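Side-chain contacts in aldolase (Escherichia coli, PDB 6VOP), which is of unestablished function but belongs to the class II aldolase and adducin N-terminal domain family, in the AraD-like clan: residues S20-Q24 and R25-T29; Y201-A204 and G205-A208. The protein carries 2 engineered substitutions. One frame throughout, in Å; residues are numbered along the deposited sequence.

Contact 1: residues S20-Q24 and R25-T29; sequences SSFFQ and RGYAT
Phe22 O receives two backbone donors as the chain turns back at the end of helix 7-24: Tyr27 N at 2.8 Å from Phe22 O, and Ala28 N, 3.2 Å from the same oxygen. They come from different directions, Tyr27 N nearly in line with the C=O bond and Ala28 N from above the carbonyl plane. Gly26 N makes a weak bond to Phe23 O (3.4 Å), and Gly26, having no CB, adopts a positive phi without crowding the carbonyl of Arg25.

One residue before Phe22, Ser21 O accepts two bonds from Arg25. The main chain supplies Arg25 N, 3.2 Å from Ser21 O; the side chain returns with Arg25 NE, also 3.2 Å from Ser21 O, on the opposite face of that carbonyl's plane. A bend about the CG-CD bond of Arg25 (chi3 -60°) folds the side chain back toward Ser21 O, which lies close to the guanidinium plane. Tyr27 CE1 sits over the centre of one guanidinium face, and Arg25 NH1 forms a salt bridge with Glu182 of helix 174-194.

Phe22 turns an edge toward the face of Tyr27 in an offset edge-to-face pair, with centroids 5.5 Å apart and planes at 67°. Its CD1 is the touching corner, lying 3.7 Å from Tyr27 CB and also 3.7 Å from Arg25 NH2. Phe22 and Tyr27 both reach Leu99 of strand 95-99 as well as helix 174-194, and Arg25 packs on Phe23 of the third subunit.

Together with the glycine's backbone angle, the bonds donated by Tyr27 N and Gly26 N identify a Schellman motif with Gly26 as C-prime, ending the helix before the chain leads toward strand 33-38.

Contact 2: residues Y201-A204 and G205-A208; sequences YLTA and GEIA
The carboxylate of Glu206 is the flat group that meets the preceding loop: Glu206 OE2 accepts the backbone N-H of Thr203, with Thr203 N and OE2 2.9 Å apart. This donor arrives on the anti side of the oxygen, 28° out of the carboxylate plane, and the N-H...O angle of 159° is fairly straight. OE2 thus has two partners, Thr203 N and the guanidinium of Arg200, the latter in a salt bridge. With CG set opposite the carbonyl carbon (chi1 -53°) and the chain extended beyond, the glutamate reaches back past the helix start.

In return, Thr203 OG1 accepts from Glu206 N in a weak bond of 3.4 Å. Thr203 is the N-cap of helix 204-208, and the reciprocal pair makes a capping box. The regular helical bonds begin at once: Ile207 N lies 3.0 Å from Thr203 O, and Ala208 N is 3.1 Å from Ala204 O.

Beside the polar pair, Ile207 CG1 rests 4.1 Å from Leu202 CB, an apolar contact between the loop and the first turn. Ile207 also touches Pro121, whereas Leu202 packs on Leu210 and on Tyr138 of the third subunit.

How the contacts relate
Contacts 1 and 2 concern opposite ends of helices: 20-29 closes helix 7-24, whereas 201-208 opens helix 204-208. No helix or strand is common to them; their centres lie 33 Å apart, their nearest atoms about 20 Å. Contact 1 is partly buried, its centre about 14 Å from the centre of the chain, and combines backbone capping, an arginine side chain bonded back to a helix carbonyl, and an aromatic pair set against helix 174-194 and strand 95-99. Contact 2 lies on the surface, its centre about 25 Å from that point, and relies on two side chains, each accepting from the other residue's backbone N-H, one bond being weak. Both touch the third subunit.

Contact 1: residues S20-Q24 and R25-T29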
ATOM      1  N   SER A  20     -12.355   9.578  -2.169  1.00 34.51           N
ATOM      2  CA  SER A  20     -10.931   9.871  -2.053  1.00 38.89           C
ATOM      3  C   SER A  20     -10.224   8.817  -1.207  1.00 33.56           C
ATOM      4  O   SER A  20      -9.103   8.404  -1.524  1.00 28.26           O
ATOM      5  CB  SER A  20     -10.739  11.266  -1.460  1.00 33.11           C
ATOM      6  OG  SER A  20      -9.384  11.501  -1.130  1.00 51.69           O
ATOM      7  N   SER A  21     -10.869   8.363  -0.133  1.00 28.30           N
ATOM      8  CA  SER A  21     -10.283   7.323   0.707  1.00 28.14           C
ATOM      9  C   SER A  21     -10.016   6.049  -0.087  1.00 33.83           C
ATOM     10  O   SER A  21      -8.942   5.450   0.032  1.00 33.05           O
ATOM     11  CB  SER A  21     -11.206   7.038   1.893  1.00 28.32           C
ATOM     12  OG  SER A  21     -10.600   6.141   2.800  1.00 35.12           O
ATOM     13  N   PHE A  22     -10.985   5.620  -0.900  1.00 31.41           N
ATOM     14  CA  PHE A  22     -10.780   4.444  -1.739  1.00 24.01           C
ATOM     15  C   PHE A  22      -9.613   4.645  -2.696  1.00 31.70           C
ATOM     16  O   PHE A  22      -8.843   3.713  -2.956  1.00 32.28           O
ATOM     17  CB  PHE A  22     -12.055   4.129  -2.519  1.00 22.49           C
ATOM     18  CG  PHE A  22     -13.093   3.404  -1.719  1.00 26.97           C
ATOM     19  CD1 PHE A  22     -12.731   2.408  -0.825  1.00 34.19           C
ATOM     20  CD2 PHE A  22     -14.435   3.717  -1.861  1.00 23.50           C
ATOM     21  CE1 PHE A  22     -13.690   1.740  -0.086  1.00 41.88           C
ATOM     22  CE2 PHE A  22     -15.397   3.053  -1.128  1.00 29.94           C
ATOM     23  CZ  PHE A  22     -15.024   2.063  -0.238  1.00 37.33           C
ATOM     24  N   PHE A  23      -9.462   5.860  -3.223  1.00 29.88           N
ATOM     25  CA  PHE A  23      -8.427   6.116  -4.217  1.00 29.35           C
ATOM     26  C   PHE A  23      -7.038   6.127  -3.587  1.00 36.25           C
ATOM     27  O   PHE A  23      -6.104   5.523  -4.127  1.00 43.65           O
ATOM     28  CB  PHE A  23      -8.718   7.437  -4.929  1.00 28.13           C
ATOM     29  CG  PHE A  23      -7.717   7.796  -5.995  1.00 29.66           C
ATOM     30  CD1 PHE A  23      -7.840   7.291  -7.278  1.00 36.56           C
ATOM     31  CD2 PHE A  23      -6.668   8.655  -5.717  1.00 28.93           C
ATOM     32  CE1 PHE A  23      -6.925   7.627  -8.260  1.00 34.33           C
ATOM     33  CE2 PHE A  23      -5.756   8.992  -6.692  1.00 30.23           C
ATOM     34  CZ  PHE A  23      -5.885   8.480  -7.964  1.00 29.07           C
ATOM     35  N   GLN A  24      -6.885   6.801  -2.440  1.00 29.92           N
ATOM     36  CA  GLN A  24      -5.566   6.916  -1.822  1.00 38.19           C
ATOM     37  C   GLN A  24      -5.087   5.588  -1.246  1.00 31.75           C
ATOM     38  O   GLN A  24      -3.877   5.372  -1.123  1.00 33.70           O
ATOM     39  CB  GLN A  24      -5.575   7.993  -0.733  1.00 33.78           C
ATOM     40  CG  GLN A  24      -6.151   9.334  -1.180  1.00 58.28           C
ATOM     41  CD  GLN A  24      -6.298  10.327  -0.035  1.00 62.73           C
ATOM     42  OE1 GLN A  24      -5.400  11.128   0.228  1.00 68.16           O
ATOM     43  NE2 GLN A  24      -7.435  10.275   0.653  1.00 60.08           N
ATOM     44  N   ARG A  25      -6.004   4.690  -0.896  1.00 36.50           N
ATOM     45  CA  ARG A  25      -5.645   3.422  -0.279  1.00 34.43           C
ATOM     46  C   ARG A  25      -5.572   2.276  -1.281  1.00 35.69           C
ATOM     47  O   ARG A  25      -5.388   1.124  -0.875  1.00 51.99           O
ATOM     48  CB  ARG A  25      -6.632   3.085   0.840  1.00 34.77           C
ATOM     49  CG  ARG A  25      -6.606   4.073   1.998  1.00 31.19           C
ATOM     50  CD  ARG A  25      -7.575   3.651   3.084  1.00 30.25           C
ATOM     51  NE  ARG A  25      -8.944   3.590   2.582  1.00 30.06           N
ATOM     52  CZ  ARG A  25      -9.855   2.720   3.002  1.00 34.14           C
ATOM     53  NH1 ARG A  25      -9.546   1.831   3.936  1.00 31.02           N
ATOM     54  NH2 ARG A  25     -11.077   2.740   2.488  1.00 40.52           N
ATOM     55  N   GLY A  26      -5.705   2.564  -2.573  1.00 37.12           N
ATOM     56  CA  GLY A  26      -5.499   1.572  -3.606  1.00 39.38           C
ATOM     57  C   GLY A  26      -6.714   0.756  -3.991  1.00 41.87           C
ATOM     58  O   GLY A  26      -6.578  -0.182  -4.789  1.00 54.89           O
ATOM     59  N   TYR A  27      -7.894   1.073  -3.455  1.00 36.74           N
ATOM     60  CA  TYR A  27      -9.091   0.322  -3.822  1.00 34.09           C
ATOM     61  C   TYR A  27      -9.575   0.697  -5.218  1.00 35.24           C
ATOM     62  O   TYR A  27     -10.075  -0.158  -5.957  1.00 36.53           O
ATOM     63  CB  TYR A  27     -10.201   0.561  -2.799  1.00 36.89           C
ATOM     64  CG  TYR A  27      -9.972  -0.084  -1.452  1.00 38.28           C
ATOM     65  CD1 TYR A  27      -9.347   0.611  -0.424  1.00 36.93           C
ATOM     66  CD2 TYR A  27     -10.398  -1.382  -1.199  1.00 30.91           C
ATOM     67  CE1 TYR A  27      -9.143   0.028   0.813  1.00 40.14           C
ATOM     68  CE2 TYR A  27     -10.199  -1.975   0.036  1.00 30.62           C
ATOM     69  CZ  TYR A  27      -9.572  -1.265   1.037  1.00 30.73           C
ATOM     70  OH  TYR A  27      -9.374  -1.846   2.267  1.00 30.41           O
ATOM     71  N   ALA A  28      -9.451   1.968  -5.589  1.00 44.53           N
ATOM     72  CA  ALA A  28      -9.883   2.461  -6.890  1.00 42.85           C
ATOM     73  C   ALA A  28      -8.672   2.707  -7.779  1.00 43.99           C
ATOM     74  O   ALA A  28      -7.662   3.253  -7.326  1.00 53.54           O
ATOM     75  CB  ALA A  28     -10.695   3.748  -6.743  1.00 54.70           C
ATOM     76  N   THR A  29      -8.775   2.304  -9.044  1.00 52.46           N
ATOM     77  CA  THR A  29      -7.665   2.376  -9.996  1.00 65.99           C
ATOM     78  C   THR A  29      -8.081   3.237 -11.184  1.00 78.03           C
ATOM     79  O   THR A  29      -8.861   2.795 -12.035  1.00 79.67           O
ATOM     80  CB  THR A  29      -7.244   0.984 -10.456  1.00 73.56           C
ATOM     81  OG1 THR A  29      -8.405   0.158 -10.617  1.00 81.19           O
ATOM     82  CG2 THR A  29      -6.311   0.347  -9.442  1.00 65.41           C
TER

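Contact 2: residues Y201-A204 and G205-A208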
ATOM      1  N   TYR A 201     -11.123 -23.620   7.795  1.00 45.09           N
ATOM      2  CA  TYR A 201     -12.389 -23.001   7.436  1.00 49.29           C
ATOM      3  C   TYR A 201     -13.371 -23.080   8.599  1.00 50.63           C
ATOM      4  O   TYR A 201     -13.305 -23.982   9.439  1.00 55.14           O
ATOM      5  CB  TYR A 201     -12.993 -23.682   6.207  1.00 44.28           C
ATOM      6  CG  TYR A 201     -12.224 -23.474   4.919  1.00 37.40           C
ATOM      7  CD1 TYR A 201     -12.417 -22.334   4.151  1.00 35.25           C
ATOM      8  CD2 TYR A 201     -11.317 -24.425   4.465  1.00 41.17           C
ATOM      9  CE1 TYR A 201     -11.723 -22.142   2.969  1.00 36.11           C
ATOM     10  CE2 TYR A 201     -10.618 -24.242   3.283  1.00 43.97           C
ATOM     11  CZ  TYR A 201     -10.825 -23.098   2.540  1.00 43.58           C
ATOM     12  OH  TYR A 201     -10.135 -22.906   1.365  1.00 39.38           O
ATOM     13  N   LEU A 202     -14.289 -22.118   8.645  1.00 44.64           N
ATOM     14  CA  LEU A 202     -15.380 -22.182   9.606  1.00 44.64           C
ATOM     15  C   LEU A 202     -16.283 -23.361   9.268  1.00 40.63           C
ATOM     16  O   LEU A 202     -16.682 -23.538   8.112  1.00 51.51           O
ATOM     17  CB  LEU A 202     -16.179 -20.879   9.599  1.00 32.33           C
ATOM     18  CG  LEU A 202     -15.429 -19.561   9.814  1.00 28.78           C
ATOM     19  CD1 LEU A 202     -16.413 -18.404   9.876  1.00 27.99           C
ATOM     20  CD2 LEU A 202     -14.568 -19.598  11.068  1.00 27.95           C
ATOM     21  N   THR A 203     -16.595 -24.176  10.273  1.00 39.88           N
ATOM     22  CA  THR A 203     -17.464 -25.321  10.058  1.00 49.91           C
ATOM     23  C   THR A 203     -18.909 -24.862   9.858  1.00 45.52           C
ATOM     24  O   THR A 203     -19.269 -23.712  10.124  1.00 46.13           O
ATOM     25  CB  THR A 203     -17.369 -26.297  11.232  1.00 48.60           C
ATOM     26  OG1 THR A 203     -18.085 -25.769  12.356  1.00 45.72           O
ATOM     27  CG2 THR A 203     -15.914 -26.526  11.622  1.00 44.23           C
ATOM     28  N   ALA A 204     -19.744 -25.788   9.371  1.00 38.32           N
ATOM     29  CA  ALA A 204     -21.139 -25.456   9.093  1.00 46.39           C
ATOM     30  C   ALA A 204     -21.849 -24.925  10.330  1.00 48.36           C
ATOM     31  O   ALA A 204     -22.692 -24.027  10.223  1.00 42.56           O
ATOM     32  CB  ALA A 204     -21.873 -26.681   8.544  1.00 43.03           C
ATOM     33  N   GLY A 205     -21.516 -25.455  11.509  1.00 45.57           N
ATOM     34  CA  GLY A 205     -22.129 -24.962  12.730  1.00 45.74           C
ATOM     35  C   GLY A 205     -21.675 -23.561  13.088  1.00 43.85           C
ATOM     36  O   GLY A 205     -22.469 -22.742  13.558  1.00 49.77           O
ATOM     37  N   GLU A 206     -20.390 -23.264  12.877  1.00 41.63           N
ATOM     38  CA  GLU A 206     -19.889 -21.926  13.172  1.00 45.37           C
ATOM     39  C   GLU A 206     -20.443 -20.892  12.201  1.00 47.64           C
ATOM     40  O   GLU A 206     -20.534 -19.707  12.546  1.00 56.18           O
ATOM     41  CB  GLU A 206     -18.361 -21.925  13.154  1.00 36.92           C
ATOM     42  CG  GLU A 206     -17.747 -22.993  14.046  1.00 38.95           C
ATOM     43  CD  GLU A 206     -16.234 -23.044  13.950  1.00 35.55           C
ATOM     44  OE1 GLU A 206     -15.575 -23.145  15.005  1.00 35.80           O
ATOM     45  OE2 GLU A 206     -15.706 -22.986  12.821  1.00 41.73           O
ATOM     46  N   ILE A 207     -20.822 -21.315  10.993  1.00 40.48           N
ATOM     47  CA  ILE A 207     -21.451 -20.400  10.046  1.00 46.16           C
ATOM     48  C   ILE A 207     -22.880 -20.085  10.476  1.00 50.54           C
ATOM     49  O   ILE A 207     -23.323 -18.932  10.408  1.00 50.56           O
ATOM     50  CB  ILE A 207     -21.404 -20.988   8.622  1.00 48.35           C
ATOM     51  CG1 ILE A 207     -19.961 -21.125   8.134  1.00 44.10           C
ATOM     52  CG2 ILE A 207     -22.202 -20.131   7.655  1.00 44.74           C
ATOM     53  CD1 ILE A 207     -19.839 -21.866   6.816  1.00 37.15           C
ATOM     54  N   ALA A 208     -23.619 -21.102  10.935  1.00 50.52           N
ATOM     55  CA  ALA A 208     -25.017 -20.912  11.312  1.00 58.12           C
ATOM     56  C   ALA A 208     -25.169 -19.972  12.503  1.00 67.05           C
ATOM     57  O   ALA A 208     -26.198 -19.298  12.628  1.00 76.71           O
ATOM     58  CB  ALA A 208     -25.668 -22.261  11.620  1.00 54.56           C
TER